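Local coordinates for N-acetylneuraminate lyase (Fusobacterium nucleatum subsp. nucleatum ATCC 25586, PDB 5ZKA), which is a lyase of the dihydrodipicolinate synthetase family, built as a TIM barrel of eight parallel strands ringed by helices, at residues 79-84 with 110-115; 105-110 with 141-146; 23-28 with 38-43; 118-123 with 133-138; 224-229 with 250-255. All coordinates share one frame; numbering follows the deposited sequence.

Interaction 3 comes first along the chain, closing a short loop between the end of strand 20-24 and helix 37-49. Interaction 1 then joins helix 70-84 to the end of helix 99-112. It crosses interaction 2, which ties helix 99-112 to the end of helix 129-143; the two share T110, and Y114 O lies 3.0 Å from N145 ND2. Interaction 4, pairing strand 117-120 with helix 129-143, is nested inside the loop closed by interaction 2. Interaction 5 closes last, between helices 223-237 and 242-262, on the opposite side of the chain's centre from interactions 2 and 4. R41 links interaction 3 to D82 and E83 of interaction 1, and N224 links interaction 5 to A24.

Interaction 1 (79-84 with 110-115); sequences IAIDEA and TKLGYK
I81 of helix 70-84 lies across the ring of Y114, and this pair forms the tight part of the contact. The CD1 methyl of I81 sits over one ring face as a CH-pi contact, 4.2 Å from the centroid and 26° off the normal. Lower on the same side chain, I81 CB is 3.7 Å from Y114 CE1, so the isoleucine runs along the ring while the tyrosine passes it in the opposite direction. Because I81 CG1 is anti to the backbone N (chi1 -166°), CD1 also reaches the backbone at the end of helix 99-112, lying 3.6 Å from G113 C. There G113 ends the helix in a Schellman motif, with phi 119°. On the helix side A80 CB stands 3.4 Å from Y114 OH, and the ring is buried against V58, L90 and A92. The looser side is marked by L112, whose CB comes no nearer than 4.3 Å to I81 CG2; both residues are partly exposed. Between the two segments the contact is van der Waals and CH-pi in kind, with no polar bond. Y114 OH instead bonds to F77 O, one turn earlier on helix 70-84, which implies that one aromatic side chain ties the neighbouring helix by its face and by its hydroxyl.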
# COMPACT_ATOMS: atom_id res chain seq x y z
N ILE A 79 -26.72 -10.84 21.89
CA ILE A 79 -25.85 -11.87 22.46
C ILE A 79 -24.45 -11.31 22.67
O ILE A 79 -23.84 -11.49 23.74
CB ILE A 79 -25.84 -13.11 21.55
CG1 ILE A 79 -27.24 -13.74 21.53
CG2 ILE A 79 -24.78 -14.13 22.01
CD1 ILE A 79 -27.49 -14.62 20.32
N ALA A 80 -23.93 -10.58 21.68
CA ALA A 80 -22.54 -10.13 21.75
C ALA A 80 -22.30 -9.27 22.99
O ALA A 80 -21.35 -9.50 23.74
CB ALA A 80 -22.16 -9.37 20.48
N ILE A 81 -23.17 -8.28 23.24
CA ILE A 81 -22.93 -7.41 24.39
C ILE A 81 -23.29 -8.12 25.70
O ILE A 81 -22.72 -7.82 26.75
CB ILE A 81 -23.68 -6.08 24.22
CG1 ILE A 81 -23.17 -5.05 25.24
CG2 ILE A 81 -25.19 -6.25 24.34
CD1 ILE A 81 -23.57 -3.63 24.92
N ASP A 82 -24.23 -9.07 25.67
CA ASP A 82 -24.51 -9.83 26.87
C ASP A 82 -23.32 -10.70 27.26
O ASP A 82 -22.99 -10.82 28.44
CB ASP A 82 -25.76 -10.69 26.68
CG ASP A 82 -26.08 -11.52 27.90
OD1 ASP A 82 -26.53 -10.93 28.91
OD2 ASP A 82 -25.90 -12.76 27.85
N GLU A 83 -22.66 -11.30 26.26
CA GLU A 83 -21.53 -12.17 26.55
C GLU A 83 -20.26 -11.38 26.84
O GLU A 83 -19.51 -11.73 27.76
CB GLU A 83 -21.30 -13.12 25.38
CG GLU A 83 -20.24 -14.17 25.66
CD GLU A 83 -20.62 -15.11 26.78
OE1 GLU A 83 -21.82 -15.44 26.91
OE2 GLU A 83 -19.72 -15.54 27.53
N ALA A 84 -20.01 -10.31 26.08
CA ALA A 84 -18.77 -9.56 26.22
C ALA A 84 -18.80 -8.62 27.42
O ALA A 84 -17.74 -8.36 28.02
CB ALA A 84 -18.48 -8.77 24.95
N THR A 110 -27.76 1.19 20.45
CA THR A 110 -27.48 2.24 21.43
C THR A 110 -28.21 1.96 22.73
O THR A 110 -27.63 2.10 23.82
CB THR A 110 -27.84 3.60 20.84
OG1 THR A 110 -27.04 3.84 19.68
CG2 THR A 110 -27.59 4.71 21.84
N LYS A 111 -29.47 1.52 22.64
CA LYS A 111 -30.24 1.17 23.83
C LYS A 111 -29.64 -0.03 24.56
O LYS A 111 -29.70 -0.11 25.79
CB LYS A 111 -31.70 0.91 23.45
CG LYS A 111 -32.62 0.55 24.62
CD LYS A 111 -34.05 0.32 24.16
CE LYS A 111 -34.99 0.01 25.33
NZ LYS A 111 -34.90 -1.40 25.79
N LEU A 112 -29.07 -0.98 23.80
CA LEU A 112 -28.42 -2.14 24.41
C LEU A 112 -27.16 -1.75 25.18
O LEU A 112 -26.75 -2.48 26.08
CB LEU A 112 -28.06 -3.18 23.35
CG LEU A 112 -29.15 -4.04 22.71
CD1 LEU A 112 -28.55 -4.96 21.66
CD2 LEU A 112 -29.95 -4.85 23.73
N GLY A 113 -26.54 -0.63 24.83
CA GLY A 113 -25.36 -0.18 25.56
C GLY A 113 -24.10 -0.08 24.73
O GLY A 113 -23.02 0.19 25.26
N TYR A 114 -24.20 -0.30 23.42
CA TYR A 114 -23.06 -0.06 22.55
C TYR A 114 -22.75 1.43 22.52
O TYR A 114 -23.65 2.27 22.43
CB TYR A 114 -23.34 -0.55 21.13
CG TYR A 114 -23.32 -2.06 20.94
CD1 TYR A 114 -24.42 -2.84 21.27
CD2 TYR A 114 -22.20 -2.69 20.39
CE1 TYR A 114 -24.42 -4.21 21.09
CE2 TYR A 114 -22.19 -4.07 20.19
CZ TYR A 114 -23.30 -4.82 20.54
OH TYR A 114 -23.30 -6.18 20.34
N LYS A 115 -21.46 1.76 22.61
CA LYS A 115 -21.02 3.14 22.76
C LYS A 115 -20.35 3.66 21.50
O LYS A 115 -19.79 4.76 21.51
CB LYS A 115 -20.08 3.27 23.96
CG LYS A 115 -20.80 3.24 25.31
CD LYS A 115 -21.91 4.28 25.34
CE LYS A 115 -22.68 4.27 26.65
NZ LYS A 115 -21.84 4.70 27.81

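Interaction 2 (105-110 with 141-146); sequences LGKYVT and RETGNY
K107 and T143 bring their CA atoms within 5.2 Å where helix 99-112 passes the end of helix 129-143, two successive outer helices of the TIM barrel. G106, with no side chain, lets T143 CG2 come to 3.5 Å from its backbone C. T143 CG2 is anti to its own carbonyl carbon, and T143 OG1 sits between the backbone N and that carbon (chi1 64°), where it accepts from N145 N in an ST turn, besides bonding to I139 O. The ST turn spans G144, the residue with positive phi that follows the helix. Toward solvent, the extended K107 chain runs alongside E142, both pointing the same way; its CE packs 3.4 Å from E142 O, and NZ makes a long salt bridge of 3.5 Å to E142 OE1. The polar centre lies on the other flank, where T110 and N145 pass in opposite directions. T110 OG1 donates to G106 O at 2.7 Å, which commits its proton and orients the oxygen as an acceptor. N145 OD1 accepts from Y146 N, restraining the amide, whose NH2 also bonds Y114 O. N145 ND2 donates to T110 OG1 at 2.9 Å with an N-H...O angle of 164°, the acceptor lying 10° out of the amide plane.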
# COMPACT_ATOMS: atom_id res chain seq x y z
N LEU A 105 -31.55 0.01 13.56
CA LEU A 105 -30.51 -0.79 14.21
C LEU A 105 -29.62 0.07 15.10
O LEU A 105 -29.19 -0.38 16.18
CB LEU A 105 -29.67 -1.50 13.15
CG LEU A 105 -30.30 -2.65 12.37
CD1 LEU A 105 -29.38 -2.98 11.18
CD2 LEU A 105 -30.46 -3.87 13.25
N GLY A 106 -29.31 1.29 14.67
CA GLY A 106 -28.47 2.16 15.47
C GLY A 106 -29.13 2.55 16.78
O GLY A 106 -28.48 2.57 17.84
N LYS A 107 -30.43 2.85 16.75
CA LYS A 107 -31.13 3.12 18.00
C LYS A 107 -31.17 1.89 18.89
O LYS A 107 -31.01 1.98 20.12
CB LYS A 107 -32.55 3.61 17.71
CG LYS A 107 -32.62 4.96 17.01
CD LYS A 107 -34.06 5.47 16.94
CE LYS A 107 -34.15 6.82 16.23
NZ LYS A 107 -35.53 7.13 15.74
N TYR A 108 -31.38 0.72 18.29
CA TYR A 108 -31.52 -0.51 19.07
C TYR A 108 -30.22 -0.86 19.78
O TYR A 108 -30.23 -1.20 20.97
CB TYR A 108 -31.98 -1.64 18.16
CG TYR A 108 -32.15 -2.96 18.86
CD1 TYR A 108 -33.31 -3.25 19.56
CD2 TYR A 108 -31.14 -3.93 18.83
CE1 TYR A 108 -33.48 -4.46 20.20
CE2 TYR A 108 -31.30 -5.13 19.46
CZ TYR A 108 -32.46 -5.39 20.15
OH TYR A 108 -32.62 -6.59 20.78
N VAL A 109 -29.08 -0.79 19.08
CA VAL A 109 -27.84 -1.15 19.74
C VAL A 109 -27.40 -0.07 20.72
O VAL A 109 -26.76 -0.36 21.74
CB VAL A 109 -26.74 -1.48 18.72
CG1 VAL A 109 -27.22 -2.57 17.79
CG2 VAL A 109 -26.31 -0.24 17.93
N THR A 110 -27.76 1.19 20.45
CA THR A 110 -27.48 2.24 21.43
C THR A 110 -28.21 1.96 22.73
O THR A 110 -27.63 2.10 23.82
CB THR A 110 -27.84 3.60 20.84
OG1 THR A 110 -27.04 3.84 19.68
CG2 THR A 110 -27.59 4.71 21.84
N ARG A 141 -27.28 11.81 14.09
CA ARG A 141 -28.33 12.66 14.65
C ARG A 141 -29.42 11.84 15.34
O ARG A 141 -29.86 12.17 16.45
CB ARG A 141 -28.93 13.50 13.53
CG ARG A 141 -30.02 14.43 13.96
CD ARG A 141 -30.39 15.38 12.83
NE ARG A 141 -31.05 14.69 11.72
CZ ARG A 141 -30.51 14.53 10.51
NH1 ARG A 141 -29.31 15.01 10.25
NH2 ARG A 141 -31.19 13.90 9.56
N GLU A 142 -29.87 10.76 14.70
CA GLU A 142 -31.01 10.01 15.22
C GLU A 142 -30.64 9.09 16.38
O GLU A 142 -31.53 8.71 17.15
CB GLU A 142 -31.65 9.21 14.09
CG GLU A 142 -32.29 10.07 13.00
CD GLU A 142 -33.57 10.75 13.48
OE1 GLU A 142 -34.42 10.07 14.09
OE2 GLU A 142 -33.72 11.97 13.24
N THR A 143 -29.37 8.72 16.52
CA THR A 143 -28.94 7.87 17.63
C THR A 143 -28.24 8.63 18.75
O THR A 143 -28.26 8.17 19.89
CB THR A 143 -27.98 6.77 17.13
OG1 THR A 143 -26.78 7.36 16.62
CG2 THR A 143 -28.64 5.93 16.04
N GLY A 144 -27.61 9.77 18.46
CA GLY A 144 -26.78 10.42 19.45
C GLY A 144 -25.49 9.69 19.76
O GLY A 144 -24.81 10.05 20.73
N ASN A 145 -25.12 8.69 18.97
CA ASN A 145 -23.98 7.84 19.25
C ASN A 145 -22.81 8.25 18.35
O ASN A 145 -22.96 9.04 17.41
CB ASN A 145 -24.37 6.37 19.03
CG ASN A 145 -23.61 5.41 19.95
OD1 ASN A 145 -22.49 5.70 20.38
ND2 ASN A 145 -24.22 4.27 20.26
N TYR A 146 -21.63 7.71 18.67
CA TYR A 146 -20.44 7.97 17.87
C TYR A 146 -20.42 7.07 16.64
O TYR A 146 -21.04 6.01 16.61
CB TYR A 146 -19.17 7.73 18.69
CG TYR A 146 -19.03 8.66 19.88
CD1 TYR A 146 -18.98 10.03 19.71
CD2 TYR A 146 -18.95 8.15 21.17
CE1 TYR A 146 -18.87 10.88 20.79
CE2 TYR A 146 -18.83 8.99 22.26
CZ TYR A 146 -18.79 10.36 22.06
OH TYR A 146 -18.67 11.20 23.14

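Interaction 3 (23-28 with 38-43)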
# COMPACT_ATOMS: atom_id res chain seq x y z
N SER A 23 -11.33 -7.90 16.57
CA SER A 23 -11.80 -8.96 15.69
C SER A 23 -13.13 -8.56 15.07
O SER A 23 -14.04 -8.14 15.78
CB SER A 23 -11.98 -10.27 16.46
OG SER A 23 -10.73 -10.90 16.72
N ALA A 24 -13.24 -8.71 13.75
CA ALA A 24 -14.54 -8.64 13.10
C ALA A 24 -15.22 -9.96 13.40
O ALA A 24 -14.87 -11.00 12.83
CB ALA A 24 -14.40 -8.40 11.60
N LEU A 25 -16.16 -9.91 14.34
CA LEU A 25 -16.69 -11.11 14.96
C LEU A 25 -17.41 -11.99 13.94
O LEU A 25 -18.33 -11.55 13.25
CB LEU A 25 -17.64 -10.70 16.08
CG LEU A 25 -18.22 -11.84 16.91
CD1 LEU A 25 -17.10 -12.50 17.70
CD2 LEU A 25 -19.31 -11.30 17.84
N MET A 26 -16.99 -13.25 13.86
CA MET A 26 -17.70 -14.21 13.04
C MET A 26 -18.90 -14.77 13.80
O MET A 26 -18.91 -14.83 15.04
CB MET A 26 -16.78 -15.35 12.63
CG MET A 26 -15.55 -14.85 11.90
SD MET A 26 -15.09 -15.93 10.54
CE MET A 26 -16.52 -15.83 9.47
N VAL A 27 -19.90 -15.20 13.05
CA VAL A 27 -21.17 -15.65 13.60
C VAL A 27 -21.42 -17.07 13.11
O VAL A 27 -21.33 -17.32 11.91
CB VAL A 27 -22.35 -14.74 13.21
CG1 VAL A 27 -23.66 -15.31 13.77
CG2 VAL A 27 -22.10 -13.34 13.74
N PRO A 28 -21.71 -18.03 14.00
CA PRO A 28 -22.03 -19.38 13.55
C PRO A 28 -23.51 -19.53 13.26
O PRO A 28 -24.37 -19.18 14.08
CB PRO A 28 -21.58 -20.26 14.72
CG PRO A 28 -21.76 -19.39 15.92
CD PRO A 28 -21.55 -17.95 15.47
N LYS A 38 -25.29 -20.70 21.17
CA LYS A 38 -24.23 -21.33 21.96
C LYS A 38 -22.87 -21.12 21.32
O LYS A 38 -21.90 -20.75 22.00
CB LYS A 38 -24.53 -22.82 22.14
CG LYS A 38 -23.50 -23.57 22.97
N GLY A 39 -22.77 -21.33 20.01
CA GLY A 39 -21.50 -21.17 19.33
C GLY A 39 -21.05 -19.73 19.26
O GLY A 39 -19.85 -19.44 19.30
N LEU A 40 -22.00 -18.79 19.13
CA LEU A 40 -21.64 -17.38 19.08
C LEU A 40 -20.99 -16.94 20.38
O LEU A 40 -19.99 -16.22 20.37
CB LEU A 40 -22.87 -16.51 18.79
CG LEU A 40 -22.64 -15.00 18.77
CD1 LEU A 40 -21.50 -14.60 17.78
CD2 LEU A 40 -23.93 -14.23 18.44
N ARG A 41 -21.55 -17.36 21.52
CA ARG A 41 -20.89 -17.09 22.79
C ARG A 41 -19.50 -17.72 22.86
O ARG A 41 -18.57 -17.13 23.41
CB ARG A 41 -21.77 -17.57 23.94
CG ARG A 41 -23.12 -16.83 23.97
CD ARG A 41 -23.96 -17.19 25.19
NE ARG A 41 -25.23 -16.48 25.15
CZ ARG A 41 -25.48 -15.32 25.77
NH1 ARG A 41 -24.53 -14.74 26.49
NH2 ARG A 41 -26.67 -14.75 25.65
N GLU A 42 -19.34 -18.92 22.28
CA GLU A 42 -18.03 -19.57 22.29
C GLU A 42 -17.02 -18.78 21.46
O GLU A 42 -15.84 -18.69 21.82
CB GLU A 42 -18.13 -21.00 21.77
CG GLU A 42 -18.90 -21.94 22.72
CD GLU A 42 -18.88 -23.37 22.24
OE1 GLU A 42 -18.19 -23.66 21.24
OE2 GLU A 42 -19.58 -24.21 22.85
N ILE A 43 -17.45 -18.23 20.33
CA ILE A 43 -16.54 -17.45 19.50
C ILE A 43 -16.15 -16.16 20.22
O ILE A 43 -14.98 -15.74 20.19
CB ILE A 43 -17.17 -17.16 18.13
CG1 ILE A 43 -17.38 -18.45 17.34
CG2 ILE A 43 -16.30 -16.18 17.34
CD1 ILE A 43 -18.08 -18.22 15.99
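I43 of helix 37-49 packs against L25, M26 and P28, the run that leaves strand 20-24, within the first beta-alpha-beta unit of the TIM barrel. Its side chain can be followed outward. CB is 4.2 Å from M26 O. From there the two branches diverge: CG2, anti to the backbone N, passes on to L25 CD1 at 3.8 Å, where the two side chains cross at a slant. CG1 takes the other position, beside the backbone N (chi1 -65°), and with chi2 extended it carries CD1 forward to P28 CD at 3.5 Å. Both methyls of I43 reach M26 O from the helix side, CD1 at 3.6 Å and CG2 at 3.7 Å. L40 CD1 touches the same oxygen, and M26 O, buried here by methyl groups, has no hydrogen-bond partner in the model. One turn back along the helix, L40 runs roughly perpendicular to L25, with L25 CD2 4.0 Å from L40 CD1. V27 points its CB away, yet CG2 still grazes L40 CD1. Around the contact, L40 also meets I79 of helix 70-84, while M26 turns its end toward helix 264-274. The proline completes the packing against the helix backbone, which G39 lets come close: P28 CG lies 3.4 Å from G39 C and 3.3 Å from L40 N.

Interaction 4 (118-123 with 133-138); sequences SAVTPF and KDYYET
P122 lies over one face of the Y135 ring: its CD is 3.7 Å from the centroid and 15° off the normal, a CH-pi contact in which CG and CB follow across the same face. At the edge of the Y135 ring, in its plane, is CE1 of Y136. The two rings form a T-shaped (edge-to-face) pair, the Y135 edge pointing at the Y136 face, with Y135 CD1 standing 3.9 Å above the centre of that face. The Y136 ring has A119 O at its own edge, in plane, and T121 CG2 also near that plane.

Both hydroxyls reach the strand backbone. Y136 OH donates to A119 O at 2.7 Å. Y135 OH makes a weak bond of the same length, 2.7 Å, to V120 O, and is itself bonded by S96 N. The two residues are adjacent on the helix, and different turns about the first torsion let them send their hydroxyls to successive carbonyls: CG is anti to the backbone N in Y135 (chi1 160°), whereas in Y136 it lies beside that N (chi1 -80°). A119 CB touches both tyrosines, 3.7 Å from Y135 OH and 3.9 Å from Y136 CE1, while T121 CG2 is 3.4 Å from Y136 OH.

Strand 118-120 and helix 133-138 run nearly antiparallel, their axes 10.1 Å apart, as the first two elements of a beta-alpha-beta unit. Strand 147-150 completes it, with Y136 packing on I149, and helix 99-112 flanks the other tyrosine through L99.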
# COMPACT_ATOMS: atom_id res chain seq x y z
N SER A 118 -20.70 1.89 13.63
CA SER A 118 -20.02 1.97 12.35
C SER A 118 -21.07 1.78 11.26
O SER A 118 -22.15 1.24 11.51
CB SER A 118 -18.91 0.92 12.22
OG SER A 118 -18.03 1.22 11.16
N ALA A 119 -20.77 2.25 10.05
CA ALA A 119 -21.74 2.09 8.97
C ALA A 119 -21.01 2.08 7.65
O ALA A 119 -20.30 3.04 7.33
CB ALA A 119 -22.80 3.19 9.00
N VAL A 120 -21.19 1.00 6.87
CA VAL A 120 -20.60 0.96 5.54
C VAL A 120 -21.20 2.08 4.68
O VAL A 120 -22.34 2.50 4.89
CB VAL A 120 -20.84 -0.42 4.90
CG1 VAL A 120 -22.34 -0.72 4.80
CG2 VAL A 120 -20.15 -0.52 3.53
N THR A 121 -20.41 2.58 3.73
CA THR A 121 -20.97 3.53 2.79
C THR A 121 -22.17 2.90 2.08
O THR A 121 -22.13 1.72 1.72
CB THR A 121 -19.93 3.97 1.76
OG1 THR A 121 -19.40 2.82 1.08
CG2 THR A 121 -18.78 4.71 2.45
N PRO A 122 -23.28 3.62 1.91
CA PRO A 122 -24.42 3.03 1.19
C PRO A 122 -23.99 2.67 -0.23
O PRO A 122 -23.21 3.39 -0.86
CB PRO A 122 -25.48 4.14 1.21
CG PRO A 122 -24.72 5.39 1.42
CD PRO A 122 -23.51 5.04 2.24
N PHE A 123 -24.47 1.53 -0.71
CA PHE A 123 -23.93 0.92 -1.93
C PHE A 123 -25.09 0.42 -2.79
O PHE A 123 -26.26 0.67 -2.49
CB PHE A 123 -22.93 -0.19 -1.55
CG PHE A 123 -23.50 -1.26 -0.66
CD1 PHE A 123 -23.47 -1.12 0.72
CD2 PHE A 123 -24.06 -2.40 -1.20
CE1 PHE A 123 -24.00 -2.11 1.55
CE2 PHE A 123 -24.58 -3.40 -0.39
CZ PHE A 123 -24.56 -3.24 0.99
N LYS A 133 -23.15 11.75 2.76
CA LYS A 133 -22.98 12.59 3.94
C LYS A 133 -24.27 12.65 4.75
O LYS A 133 -24.25 12.53 5.98
CB LYS A 133 -22.56 14.01 3.51
CG LYS A 133 -22.22 14.94 4.67
CD LYS A 133 -21.62 16.25 4.15
CE LYS A 133 -21.44 17.26 5.26
NZ LYS A 133 -21.29 18.65 4.73
N ASP A 134 -25.40 12.84 4.07
CA ASP A 134 -26.70 12.86 4.74
C ASP A 134 -26.94 11.56 5.49
O ASP A 134 -27.51 11.56 6.59
CB ASP A 134 -27.78 13.09 3.69
CG ASP A 134 -29.15 13.37 4.29
OD1 ASP A 134 -29.26 13.52 5.53
OD2 ASP A 134 -30.11 13.44 3.50
N TYR A 135 -26.54 10.44 4.89
CA TYR A 135 -26.72 9.14 5.51
C TYR A 135 -25.96 9.06 6.83
O TYR A 135 -26.53 8.70 7.86
CB TYR A 135 -26.27 8.08 4.51
CG TYR A 135 -25.90 6.68 4.96
CD1 TYR A 135 -24.62 6.39 5.42
CD2 TYR A 135 -26.80 5.63 4.81
CE1 TYR A 135 -24.26 5.10 5.78
CE2 TYR A 135 -26.44 4.33 5.16
CZ TYR A 135 -25.17 4.08 5.64
OH TYR A 135 -24.80 2.79 5.97
N TYR A 136 -24.68 9.43 6.81
CA TYR A 136 -23.88 9.39 8.04
C TYR A 136 -24.42 10.35 9.08
O TYR A 136 -24.59 10.00 10.25
CB TYR A 136 -22.42 9.69 7.72
CG TYR A 136 -21.70 8.48 7.17
CD1 TYR A 136 -21.56 7.33 7.95
CD2 TYR A 136 -21.19 8.48 5.88
CE1 TYR A 136 -20.91 6.20 7.45
CE2 TYR A 136 -20.54 7.36 5.37
CZ TYR A 136 -20.41 6.23 6.17
OH TYR A 136 -19.78 5.11 5.69
N GLU A 137 -24.71 11.59 8.67
CA GLU A 137 -25.17 12.58 9.63
C GLU A 137 -26.52 12.19 10.21
O GLU A 137 -26.79 12.47 11.38
CB GLU A 137 -25.24 13.96 8.99
CG GLU A 137 -23.93 14.38 8.34
CD GLU A 137 -23.46 15.74 8.78
OE1 GLU A 137 -23.79 16.73 8.09
OE2 GLU A 137 -22.75 15.82 9.80
N THR A 138 -27.36 11.53 9.41
CA THR A 138 -28.68 11.13 9.89
C THR A 138 -28.56 10.04 10.95
O THR A 138 -29.24 10.09 11.98
CB THR A 138 -29.55 10.65 8.72
OG1 THR A 138 -29.80 11.75 7.83
CG2 THR A 138 -30.86 10.07 9.21

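Interaction 5 (224-229 with 250-255); sequences NINGIR and HTTNDL
N226 and T252 supply the hydrogen bond between helices 223-237 and 242-262: N226 ND2 donates to T252 OG1 at 3.2 Å, with an N-H...O angle of 158° and the acceptor exactly in the amide plane. T252 OG1 also bonds I248 O one turn back. The other end of the amide is used as well, since R229 NH1 donates to N226 OD1 at 3.0 Å with OD1 in the guanidinium plane. Both ends of N226 are thus occupied, which fixes its flip and orients its plane.

The remaining contacts are packing. The R229 chain, extended from CG to NE, passes T252 with CD 3.3 Å from OG1, and T251 CG2 sits over one face of the guanidinium, 3.5 Å from NE. R229 and T251 run roughly perpendicular. L255 CD2 lies 3.8 Å from N226 CG, placed there by a leucine CG anti to the backbone N (chi1 167°).

The two segments are antiparallel, at 167° with axes 10.8 Å apart. Helix 291-304 lies alongside, F304 touching T251 and L255 while its O accepts from R229 NH2. I225 packs on helix 264-274, and D254 bridges to a basic side chain of the neighbouring subunit.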
# COMPACT_ATOMS: atom_id res chain seq x y z
N ASN A 224 -9.79 -13.37 14.62
CA ASN A 224 -10.55 -14.41 15.30
C ASN A 224 -9.66 -15.61 15.64
O ASN A 224 -9.93 -16.33 16.61
CB ASN A 224 -11.73 -14.88 14.44
CG ASN A 224 -12.88 -13.88 14.40
OD1 ASN A 224 -13.72 -13.84 15.30
ND2 ASN A 224 -12.94 -13.07 13.33
N ILE A 225 -8.63 -15.87 14.84
CA ILE A 225 -7.74 -17.00 15.08
C ILE A 225 -6.27 -16.61 15.16
O ILE A 225 -5.46 -17.40 15.67
CB ILE A 225 -7.93 -18.07 13.98
CG1 ILE A 225 -7.71 -17.45 12.60
CG2 ILE A 225 -9.33 -18.69 14.07
CD1 ILE A 225 -7.56 -18.49 11.49
N ASN A 226 -5.87 -15.44 14.66
CA ASN A 226 -4.47 -15.03 14.63
C ASN A 226 -4.24 -13.72 15.39
O ASN A 226 -3.30 -12.98 15.09
CB ASN A 226 -3.97 -14.93 13.19
CG ASN A 226 -2.46 -14.81 13.10
OD1 ASN A 226 -1.72 -15.55 13.76
ND2 ASN A 226 -1.98 -13.86 12.29
N GLY A 227 -5.09 -13.44 16.38
CA GLY A 227 -5.01 -12.18 17.10
C GLY A 227 -3.75 -11.99 17.93
O GLY A 227 -3.34 -10.86 18.19
N ILE A 228 -3.14 -13.10 18.39
CA ILE A 228 -1.90 -12.99 19.17
C ILE A 228 -0.81 -12.33 18.33
O ILE A 228 -0.20 -11.34 18.75
CB ILE A 228 -1.46 -14.37 19.69
CG1 ILE A 228 -2.50 -14.92 20.66
CG2 ILE A 228 -0.07 -14.29 20.37
CD1 ILE A 228 -2.85 -13.98 21.78
N ARG A 229 -0.56 -12.88 17.14
CA ARG A 229 0.46 -12.31 16.25
C ARG A 229 0.12 -10.88 15.86
O ARG A 229 1.01 -10.02 15.77
CB ARG A 229 0.61 -13.16 14.99
CG ARG A 229 1.48 -14.41 15.15
CD ARG A 229 1.74 -15.04 13.78
NE ARG A 229 2.42 -16.33 13.93
CZ ARG A 229 1.80 -17.50 13.95
NH1 ARG A 229 0.48 -17.55 13.83
NH2 ARG A 229 2.51 -18.63 14.12
N HIS A 250 5.50 -11.60 8.15
CA HIS A 250 5.80 -12.62 7.15
C HIS A 250 5.12 -13.94 7.49
O HIS A 250 4.54 -14.59 6.62
CB HIS A 250 7.31 -12.83 7.05
CG HIS A 250 8.03 -11.84 6.18
ND1 HIS A 250 7.47 -11.29 5.05
CD2 HIS A 250 9.30 -11.37 6.23
CE1 HIS A 250 8.36 -10.49 4.46
NE2 HIS A 250 9.48 -10.53 5.17
N THR A 251 5.23 -14.37 8.75
CA THR A 251 4.60 -15.62 9.15
C THR A 251 3.09 -15.52 9.05
O THR A 251 2.43 -16.44 8.54
CB THR A 251 5.02 -15.97 10.58
OG1 THR A 251 6.44 -16.19 10.62
CG2 THR A 251 4.30 -17.23 11.06
N THR A 252 2.54 -14.40 9.51
CA THR A 252 1.10 -14.15 9.41
C THR A 252 0.62 -14.23 7.96
O THR A 252 -0.42 -14.84 7.67
CB THR A 252 0.78 -12.78 10.00
OG1 THR A 252 0.90 -12.85 11.43
CG2 THR A 252 -0.64 -12.30 9.64
N ASN A 253 1.38 -13.65 7.03
CA ASN A 253 0.91 -13.65 5.65
C ASN A 253 1.09 -15.00 4.96
O ASN A 253 0.39 -15.27 3.99
CB ASN A 253 1.60 -12.52 4.87
CG ASN A 253 1.02 -11.16 5.22
OD1 ASN A 253 0.20 -11.05 6.14
ND2 ASN A 253 1.41 -10.11 4.48
N ASP A 254 1.98 -15.87 5.45
CA ASP A 254 1.94 -17.26 4.99
C ASP A 254 0.61 -17.90 5.39
O ASP A 254 0.00 -18.65 4.62
CB ASP A 254 3.09 -18.05 5.60
CG ASP A 254 4.43 -17.82 4.91
OD1 ASP A 254 4.46 -17.18 3.83
OD2 ASP A 254 5.45 -18.29 5.45
N LEU A 255 0.16 -17.63 6.61
CA LEU A 255 -1.12 -18.15 7.06
C LEU A 255 -2.27 -17.52 6.28
O LEU A 255 -3.17 -18.22 5.79
CB LEU A 255 -1.28 -17.91 8.56
CG LEU A 255 -2.69 -18.10 9.12
CD1 LEU A 255 -3.13 -19.57 8.97
CD2 LEU A 255 -2.72 -17.67 10.58